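Local coordinates for capsule biosynthesis protein capD (Bacillus anthracis, PDB 3G9K) that cleaves the poly-gamma-D-glutamate capsule and joins it, through a new amide bond, to diaminopimelic acid side chains of the peptidoglycan, at residues V141-I153 / G163-S175. Numbering follows the deposited sequence.
Sequences VSPAFFGGVQALI and GAGDGRRNGTWKS. With GLU (glutamic acid), chain F.
Asp166 OD2 takes the backbone N of Val149 on its anti lone pair, at 2.8 Å, and Arg108 adds a salt bridge to the same oxygen. The carboxylate gets there because CG stands opposite the backbone N (chi1 -158°), which sets OD2 against the Gly148-Val149 backbone. Its other oxygen, OD1, is gripped from opposite faces of the carboxylate plane: the backbone N of Arg168 closes an Asx turn, and Arg168 NH1 lies 2.8 Å from Asp166 OD1 in a salt bridge. Both oxygens are held, which should keep the carboxylate from rotating. Arg168 runs extended from CG to NE past Pro143, whose O sits 3.6 Å from Arg168 CD, and its NE pairs with Glu119.

Further along, the segments contribute to the hairpin of strands 150-155 and 160-164 in this Ntn-clan gamma-glutamyltransferase fold. Ala151 and Ala164 are its antiparallel hydrogen-bonded pair, both methyls facing helix 100-105. At the next pair Leu152 CD2 lies 4.0 Å from Gly163 CA. Strand 172-175 pairs with the partner chain, carrying the sheet across the interface.

At the other end Arg169, in the conformer described, one of two modelled, reaches the active site. Its chain bends at chi2 (-97°) over Gly148, CG resting 3.6 Å from Gly148 CA. NE donates to Gly147 O from above the carbonyl plane, NH2 makes a weak bond to Ala144 O, and the Ala144 methyl lies over one guanidinium face, toward its rim. Arg169 NH1 donates almost straight (169°) to OE2 of the bound glutamate at 2.6 Å; that ligand also hydrogen-bonds OG1 of Thr1, the nucleophile.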
loop_
_atom_site.group_PDB
_atom_site.type_symbol
_atom_site.label_atom_id
_atom_site.label_comp_id
_atom_site.label_asym_id
_atom_site.label_seq_id
_atom_site.Cartn_x
_atom_site.Cartn_y
_atom_site.Cartn_z
ATOM N N VAL B 141 3.572 6.946 19.546
ATOM C CA VAL B 141 2.261 7.494 19.877
ATOM C C VAL B 141 1.345 7.659 18.656
ATOM O O VAL B 141 0.184 8.049 18.795
ATOM C CB VAL B 141 2.401 8.857 20.603
ATOM C CG1 VAL B 141 1.220 9.088 21.519
ATOM C CG2 VAL B 141 3.710 8.905 21.415
ATOM N N SER B 142 1.850 7.356 17.465
ATOM C CA SER B 142 1.047 7.451 16.244
ATOM C C SER B 142 0.580 6.047 15.845
ATOM O O SER B 142 1.420 5.181 15.566
ATOM C CB SER B 142 1.887 8.053 15.119
ATOM O OG SER B 142 1.091 8.258 13.968
ATOM N N PRO B 143 -0.751 5.796 15.872
ATOM C CA PRO B 143 -1.323 4.547 15.330
ATOM C C PRO B 143 -0.856 4.233 13.903
ATOM O O PRO B 143 -0.443 3.091 13.633
ATOM C CB PRO B 143 -2.835 4.800 15.381
ATOM C CG PRO B 143 -3.006 5.711 16.519
ATOM C CD PRO B 143 -1.812 6.637 16.463
ATOM N N ALA B 144 -0.865 5.251 13.034
ATOM C CA ALA B 144 -0.413 5.097 11.641
ATOM C C ALA B 144 1.043 4.587 11.500
ATOM O O ALA B 144 1.397 3.967 10.481
ATOM C CB ALA B 144 -0.616 6.411 10.862
ATOM N N PHE B 145 1.869 4.792 12.532
ATOM C CA PHE B 145 3.254 4.328 12.520
ATOM C C PHE B 145 3.348 2.820 12.328
ATOM O O PHE B 145 4.278 2.323 11.717
ATOM C CB PHE B 145 3.937 4.709 13.844
ATOM C CG PHE B 145 5.377 4.338 13.907
ATOM C CD1 PHE B 145 6.343 5.169 13.362
ATOM C CD2 PHE B 145 5.780 3.127 14.471
ATOM C CE1 PHE B 145 7.648 4.827 13.396
ATOM C CE2 PHE B 145 7.106 2.770 14.499
ATOM C CZ PHE B 145 8.049 3.626 13.965
ATOM N N PHE B 146 2.409 2.087 12.902
ATOM C CA PHE B 146 2.468 0.630 12.867
ATOM C C PHE B 146 1.659 0.043 11.716
ATOM O O PHE B 146 1.398 -1.157 11.687
ATOM C CB PHE B 146 2.054 0.067 14.223
ATOM C CG PHE B 146 3.079 0.336 15.298
ATOM C CD1 PHE B 146 4.199 -0.451 15.401
ATOM C CD2 PHE B 146 2.940 1.395 16.154
ATOM C CE1 PHE B 146 5.151 -0.195 16.367
ATOM C CE2 PHE B 146 3.895 1.645 17.144
ATOM C CZ PHE B 146 4.993 0.858 17.228
ATOM N N GLY B 147 1.251 0.904 10.787
ATOM C CA GLY B 147 0.734 0.442 9.481
ATOM C C GLY B 147 -0.767 0.481 9.335
ATOM O O GLY B 147 -1.429 1.246 9.990
ATOM N N GLY B 148 -1.290 -0.389 8.478
ATOM C CA GLY B 148 -2.710 -0.377 8.084
ATOM C C GLY B 148 -3.008 -1.575 7.218
ATOM O O GLY B 148 -3.231 -1.425 5.982
ATOM N N VAL B 149 -3.000 -2.742 7.843
ATOM C CA VAL B 149 -3.071 -4.028 7.123
ATOM C C VAL B 149 -4.506 -4.216 6.610
ATOM O O VAL B 149 -5.473 -4.091 7.368
ATOM C CB VAL B 149 -2.655 -5.221 8.011
ATOM C CG1 VAL B 149 -2.831 -6.576 7.253
ATOM C CG2 VAL B 149 -1.193 -5.053 8.559
ATOM N N GLN B 150 -4.630 -4.505 5.320
ATOM C CA GLN B 150 -5.900 -4.787 4.669
ATOM C C GLN B 150 -5.768 -6.127 3.974
ATOM O O GLN B 150 -4.764 -6.372 3.330
ATOM C CB GLN B 150 -6.203 -3.732 3.612
ATOM C CG GLN B 150 -6.249 -2.398 4.166
ATOM C CD GLN B 150 -7.515 -2.102 4.960
ATOM O OE1 GLN B 150 -8.630 -2.649 4.722
ATOM N NE2 GLN B 150 -7.360 -1.221 5.890
ATOM N N ALA B 151 -6.800 -6.954 4.076
ATOM C CA ALA B 151 -6.743 -8.315 3.541
ATOM C C ALA B 151 -8.151 -8.815 3.128
ATOM O O ALA B 151 -9.185 -8.326 3.637
ATOM C CB ALA B 151 -6.179 -9.236 4.599
ATOM N N LEU B 152 -8.175 -9.728 2.168
ATOM C CA LEU B 152 -9.351 -10.593 1.921
ATOM C C LEU B 152 -8.879 -12.028 1.940
ATOM O O LEU B 152 -7.741 -12.315 1.599
ATOM C CB LEU B 152 -10.054 -10.254 0.589
ATOM C CG LEU B 152 -10.706 -8.889 0.453
ATOM C CD1 LEU B 152 -11.118 -8.718 -1.043
ATOM C CD2 LEU B 152 -11.922 -8.663 1.374
ATOM N N ILE B 153 -9.760 -12.914 2.371
ATOM C CA ILE B 153 -9.509 -14.331 2.359
ATOM C C ILE B 153 -10.673 -14.998 1.660
ATOM O O ILE B 153 -11.797 -14.814 2.079
ATOM C CB ILE B 153 -9.460 -14.900 3.782
ATOM C CG1 ILE B 153 -8.391 -14.200 4.630
ATOM C CG2 ILE B 153 -9.225 -16.435 3.760
ATOM C CD1 ILE B 153 -8.385 -14.672 6.103
ATOM N N GLY B 163 -12.671 -11.009 5.209
ATOM C CA GLY B 163 -11.616 -9.988 5.126
ATOM C C GLY B 163 -11.263 -9.437 6.470
ATOM O O GLY B 163 -11.797 -9.860 7.529
ATOM N N ALA B 164 -10.359 -8.465 6.435
ATOM C CA ALA B 164 -9.942 -7.745 7.616
ATOM C C ALA B 164 -9.493 -6.369 7.206
ATOM O O ALA B 164 -8.988 -6.176 6.108
ATOM C CB ALA B 164 -8.826 -8.473 8.329
ATOM N N GLY B 165 -9.720 -5.412 8.094
ATOM C CA GLY B 165 -9.281 -4.041 7.883
ATOM C C GLY B 165 -8.589 -3.559 9.156
ATOM O O GLY B 165 -8.881 -4.033 10.250
ATOM N N ASP B 166 -7.722 -2.580 9.032
ATOM C CA ASP B 166 -6.972 -2.085 10.178
ATOM C C ASP B 166 -7.607 -0.789 10.720
ATOM O O ASP B 166 -7.525 0.242 10.095
ATOM C CB ASP B 166 -5.538 -1.833 9.733
ATOM C CG ASP B 166 -4.552 -1.836 10.872
ATOM O OD1 ASP B 166 -4.879 -1.351 11.983
ATOM O OD2 ASP B 166 -3.414 -2.285 10.619
ATOM N N GLY B 167 -8.160 -0.867 11.921
ATOM C CA GLY B 167 -8.698 0.317 12.622
ATOM C C GLY B 167 -7.730 1.478 12.797
ATOM O O GLY B 167 -8.139 2.631 12.917
ATOM N N ARG B 168 -6.429 1.201 12.760
ATOM C CA ARG B 168 -5.467 2.297 12.782
ATOM C C ARG B 168 -5.666 3.319 11.671
ATOM O O ARG B 168 -5.281 4.447 11.851
ATOM C CB ARG B 168 -4.030 1.780 12.755
ATOM C CG ARG B 168 -3.682 0.895 13.939
ATOM C CD ARG B 168 -2.441 0.065 13.638
ATOM N NE ARG B 168 -2.081 -0.801 14.747
ATOM C CZ ARG B 168 -2.688 -1.964 15.006
ATOM N NH1 ARG B 168 -3.655 -2.404 14.211
ATOM N NH2 ARG B 168 -2.308 -2.706 16.025
ATOM N N ARG B 169 -6.250 2.900 10.539
ATOM C CA ARG B 169 -6.480 3.708 9.326
ATOM C C ARG B 169 -7.970 3.774 8.970
ATOM O O ARG B 169 -8.325 4.194 7.866
ATOM C CB ARG B 169 -5.776 3.062 8.119
ATOM C CG ARG B 169 -4.280 2.875 8.256
ATOM C CD ARG B 169 -3.427 3.975 7.602
ATOM N NE ARG B 169 -2.028 3.812 8.007
ATOM C CZ ARG B 169 -0.967 4.320 7.383
ATOM N NH1 ARG B 169 -1.099 5.055 6.276
ATOM N NH2 ARG B 169 0.234 4.069 7.870
ATOM N N ASN B 170 -8.837 3.362 9.896
ATOM C CA ASN B 170 -10.261 3.167 9.609
ATOM C C ASN B 170 -10.526 2.200 8.462
ATOM O O ASN B 170 -11.480 2.373 7.715
ATOM C CB ASN B 170 -10.963 4.514 9.358
ATOM C CG ASN B 170 -10.369 5.621 10.183
ATOM O OD1 ASN B 170 -9.902 6.655 9.655
ATOM N ND2 ASN B 170 -10.346 5.410 11.471
ATOM N N GLY B 171 -9.684 1.160 8.365
ATOM C CA GLY B 171 -9.842 0.148 7.376
ATOM C C GLY B 171 -11.075 -0.693 7.601
ATOM O O GLY B 171 -11.437 -0.989 8.732
ATOM N N THR B 172 -11.693 -1.082 6.503
ATOM C CA THR B 172 -12.889 -1.904 6.532
ATOM C C THR B 172 -12.876 -2.846 5.314
ATOM O O THR B 172 -11.978 -2.829 4.443
ATOM C CB THR B 172 -14.214 -1.010 6.514
ATOM O OG1 THR B 172 -14.288 -0.249 5.320
ATOM C CG2 THR B 172 -14.286 -0.086 7.709
ATOM N N TRP B 173 -13.841 -3.740 5.295
ATOM C CA TRP B 173 -13.998 -4.622 4.172
ATOM C C TRP B 173 -15.463 -5.042 4.038
ATOM O O TRP B 173 -16.250 -4.948 5.007
ATOM C CB TRP B 173 -13.102 -5.840 4.329
ATOM C CG TRP B 173 -13.590 -6.703 5.433
ATOM C CD1 TRP B 173 -13.326 -6.554 6.757
ATOM C CD2 TRP B 173 -14.485 -7.839 5.311
ATOM N NE1 TRP B 173 -13.984 -7.552 7.489
ATOM C CE2 TRP B 173 -14.714 -8.330 6.628
ATOM C CE3 TRP B 173 -15.109 -8.486 4.213
ATOM C CZ2 TRP B 173 -15.525 -9.438 6.886
ATOM C CZ3 TRP B 173 -15.925 -9.582 4.463
ATOM C CH2 TRP B 173 -16.139 -10.038 5.798
ATOM N N LYS B 174 -15.781 -5.528 2.841
ATOM C CA LYS B 174 -17.118 -6.002 2.506
ATOM C C LYS B 174 -17.009 -7.130 1.517
ATOM O O LYS B 174 -16.020 -7.262 0.751
ATOM C CB LYS B 174 -17.976 -4.860 1.938
ATOM C CG LYS B 174 -18.582 -3.953 3.014
ATOM C CD LYS B 174 -19.687 -3.094 2.454
ATOM C CE LYS B 174 -20.230 -2.109 3.494
ATOM N NZ LYS B 174 -20.464 -2.746 4.821
ATOM N N SER B 175 -18.003 -8.017 1.593
ATOM C CA SER B 175 -18.173 -9.026 0.572
ATOM C C SER B 175 -19.640 -9.214 0.313
ATOM O O SER B 175 -20.476 -8.623 1.008
ATOM C CB SER B 175 -17.495 -10.346 0.944
ATOM O OG SER B 175 -18.168 -11.005 2.002
HETATM N N GLU F . 6.826 6.368 5.212
HETATM C CA GLU F . 5.491 5.829 4.991
HETATM C C GLU F . 5.335 5.201 3.590
HETATM O O GLU F . 5.630 5.875 2.604
HETATM C CB GLU F . 4.491 6.970 5.192
HETATM C CG GLU F . 3.128 6.759 4.560
HETATM C CD GLU F . 2.302 5.696 5.233
HETATM O OE1 GLU F . 2.866 4.832 5.936
HETATM O OE2 GLU F . 1.078 5.736 5.009
HETATM O OXT GLU F . 4.912 4.040 3.385
#